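Local coordinates for protein ForH (Streptomyces kaniharaensis, PDB 6NKO) that is of unknown function but probably takes part in formycin A biosynthesis through chemistry related to the late steps of purine synthesis, at residues D166-L169 and K170-Q174. Residues are numbered along the deposited sequence; the frame is centred on the assembly and turned at random.
Sequences DDVL and KLLEQ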
ATOM      1  N   ASP A 166      11.230  -7.636  -6.483  1.00 49.03           N
ATOM      2  CA  ASP A 166      11.700  -8.310  -7.690  1.00 48.76           C
ATOM      3  C   ASP A 166      11.067  -9.688  -7.845  1.00 39.77           C
ATOM      4  O   ASP A 166      10.578 -10.035  -8.926  1.00 48.54           O
ATOM      5  CB  ASP A 166      13.224  -8.416  -7.672  1.00 42.94           C
ATOM      6  CG  ASP A 166      13.809  -8.611  -9.059  1.00 69.96           C
ATOM      7  OD1 ASP A 166      13.275  -8.019 -10.021  1.00 66.64           O
ATOM      8  OD2 ASP A 166      14.798  -9.361  -9.189  1.00 75.44           O
ATOM      9  N   ASP A 167      11.068 -10.489  -6.777  1.00 42.79           N
ATOM     10  CA  ASP A 167      10.509 -11.836  -6.869  1.00 45.77           C
ATOM     11  C   ASP A 167       9.037 -11.799  -7.265  1.00 59.29           C
ATOM     12  O   ASP A 167       8.574 -12.642  -8.041  1.00 59.44           O
ATOM     13  CB  ASP A 167      10.686 -12.575  -5.544  1.00 52.22           C
ATOM     14  CG  ASP A 167       9.853 -13.843  -5.470  1.00 85.64           C
ATOM     15  OD1 ASP A 167       9.200 -14.070  -4.430  1.00 77.11           O
ATOM     16  OD2 ASP A 167       9.850 -14.613  -6.456  1.00 87.77           O
ATOM     17  N   VAL A 168       8.287 -10.825  -6.744  1.00 49.05           N
ATOM     18  CA  VAL A 168       6.882 -10.699  -7.113  1.00 45.12           C
ATOM     19  C   VAL A 168       6.752 -10.288  -8.573  1.00 45.57           C
ATOM     20  O   VAL A 168       5.940 -10.848  -9.320  1.00 47.60           O
ATOM     21  CB  VAL A 168       6.172  -9.706  -6.175  1.00 42.87           C
ATOM     22  CG1 VAL A 168       4.839  -9.271  -6.766  1.00 37.68           C
ATOM     23  CG2 VAL A 168       5.975 -10.325  -4.799  1.00 41.98           C
ATOM     24  N   LEU A 169       7.555  -9.314  -9.008  1.00 40.13           N
ATOM     25  CA  LEU A 169       7.497  -8.870 -10.396  1.00 51.10           C
ATOM     26  C   LEU A 169       7.924  -9.979 -11.349  1.00 58.38           C
ATOM     27  O   LEU A 169       7.336 -10.144 -12.425  1.00 49.55           O
ATOM     28  CB  LEU A 169       8.373  -7.630 -10.587  1.00 45.63           C
ATOM     29  CG  LEU A 169       8.485  -7.102 -12.019  1.00 54.31           C
ATOM     30  CD1 LEU A 169       7.109  -6.778 -12.588  1.00 46.22           C
ATOM     31  CD2 LEU A 169       9.392  -5.883 -12.075  1.00 43.95           C
ATOM     32  N   LYS A 170       8.947 -10.752 -10.972  1.00 56.66           N
ATOM     33  CA  LYS A 170       9.372 -11.864 -11.815  1.00 54.68           C
ATOM     34  C   LYS A 170       8.290 -12.931 -11.903  1.00 58.89           C
ATOM     35  O   LYS A 170       7.990 -13.424 -12.994  1.00 62.38           O
ATOM     36  CB  LYS A 170      10.679 -12.459 -11.287  1.00 52.90           C
ATOM     37  CG  LYS A 170      11.860 -11.502 -11.363  1.00 62.65           C
ATOM     38  CD  LYS A 170      13.154 -12.215 -11.714  1.00 64.68           C
ATOM     39  CE  LYS A 170      14.329 -11.247 -11.695  1.00 68.53           C
ATOM     40  NZ  LYS A 170      14.046 -10.010 -12.482  1.00 77.52           N
ATOM     41  N   LEU A 171       7.681 -13.283 -10.766  1.00 55.48           N
ATOM     42  CA  LEU A 171       6.597 -14.262 -10.764  1.00 48.60           C
ATOM     43  C   LEU A 171       5.462 -13.830 -11.685  1.00 53.43           C
ATOM     44  O   LEU A 171       4.968 -14.623 -12.495  1.00 64.23           O
ATOM     45  CB  LEU A 171       6.081 -14.468  -9.340  1.00 51.67           C
ATOM     46  CG  LEU A 171       6.834 -15.454  -8.448  1.00 42.28           C
ATOM     47  CD1 LEU A 171       6.447 -15.244  -6.996  1.00 43.03           C
ATOM     48  CD2 LEU A 171       6.555 -16.883  -8.878  1.00 40.46           C
ATOM     49  N   LEU A 172       5.036 -12.569 -11.574  1.00 49.83           N
ATOM     50  CA  LEU A 172       3.986 -12.065 -12.453  1.00 65.02           C
ATOM     51  C   LEU A 172       4.424 -12.079 -13.912  1.00 70.87           C
ATOM     52  O   LEU A 172       3.587 -12.232 -14.810  1.00 58.12           O
ATOM     53  CB  LEU A 172       3.582 -10.650 -12.036  1.00 51.99           C
ATOM     54  CG  LEU A 172       2.761 -10.507 -10.752  1.00 64.48           C
ATOM     55  CD1 LEU A 172       2.695  -9.051 -10.321  1.00 48.54           C
ATOM     56  CD2 LEU A 172       1.362 -11.077 -10.931  1.00 52.94           C
ATOM     57  N   GLU A 173       5.725 -11.929 -14.168  1.00 65.63           N
ATOM     58  CA  GLU A 173       6.211 -11.905 -15.542  1.00 57.92           C
ATOM     59  C   GLU A 173       6.234 -13.295 -16.170  1.00 59.82           C
ATOM     60  O   GLU A 173       6.002 -13.421 -17.378  1.00 72.78           O
ATOM     61  CB  GLU A 173       7.599 -11.267 -15.596  1.00 52.47           C
ATOM     62  CG  GLU A 173       7.567  -9.779 -15.922  1.00 55.15           C
ATOM     63  CD  GLU A 173       8.857  -9.063 -15.564  1.00 57.57           C
ATOM     64  OE1 GLU A 173       8.884  -7.816 -15.642  1.00 58.01           O
ATOM     65  OE2 GLU A 173       9.842  -9.743 -15.206  1.00 58.76           O
ATOM     66  N   GLN A 174       6.501 -14.342 -15.384  1.00 67.95           N
ATOM     67  CA  GLN A 174       6.417 -15.695 -15.926  1.00 67.69           C
ATOM     68  C   GLN A 174       4.978 -16.084 -16.233  1.00 68.32           C
ATOM     69  O   GLN A 174       4.728 -16.812 -17.200  1.00 83.03           O
ATOM     70  CB  GLN A 174       7.028 -16.716 -14.960  1.00 73.27           C
ATOM     71  CG  GLN A 174       8.173 -16.207 -14.103  1.00 65.93           C
ATOM     72  CD  GLN A 174       9.506 -16.210 -14.823  1.00 84.87           C
ATOM     73  OE1 GLN A 174       9.577 -16.465 -16.025  1.00 87.89           O
ATOM     74  NE2 GLN A 174      10.576 -15.922 -14.088  1.00 77.51           N
TER
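Lys170 reaches back one helical turn to Asp166, and its side chain is worth following outward. Lys170 CB sits 3.4 Å from the carbonyl O of Asp166, the same oxygen that accepts the backbone N-H of Lys170 at 2.7 Å in a nearly straight bond. CG, placed beside its own backbone N (chi1 -65°), is also close to that oxygen. After a bend at chi2, Lys170 CD lies farther off, 4.2 Å from Asp166 OD2, and Lys170 CE comes down to 3.2 Å from the same Asp166 OD2. A final bend at chi4 (-50°) brings Lys170 NZ to the carboxylate, where it makes a salt bridge with Asp166 OD1 at 3.3 Å, on the syn side but 26° out of the carboxylate plane. The bond is long and the pair lies on the exposed side of the helix.

All of this is i to i+4 pairing within helix 165-174, which follows strand 157-159 at the edge of the parallel sheet. One residue further along, Leu171 CD1 rests 3.5 Å from Asp167 OD2, while OD1 of that aspartate is engaged in a salt bridge with Arg186 on the long helix 184-212. The buried face carries Val168 and Leu172, side by side and pointing the same way, with CG1 of the valine 4.2 Å from CD1 of the leucine; beyond them Leu172 packs on Leu40, Leu43, Trp45 and Val182. Glu173 slants across Leu169, bringing OE1 to 3.7 Å from the leucine's CD1, and its side chain also touches Arg42.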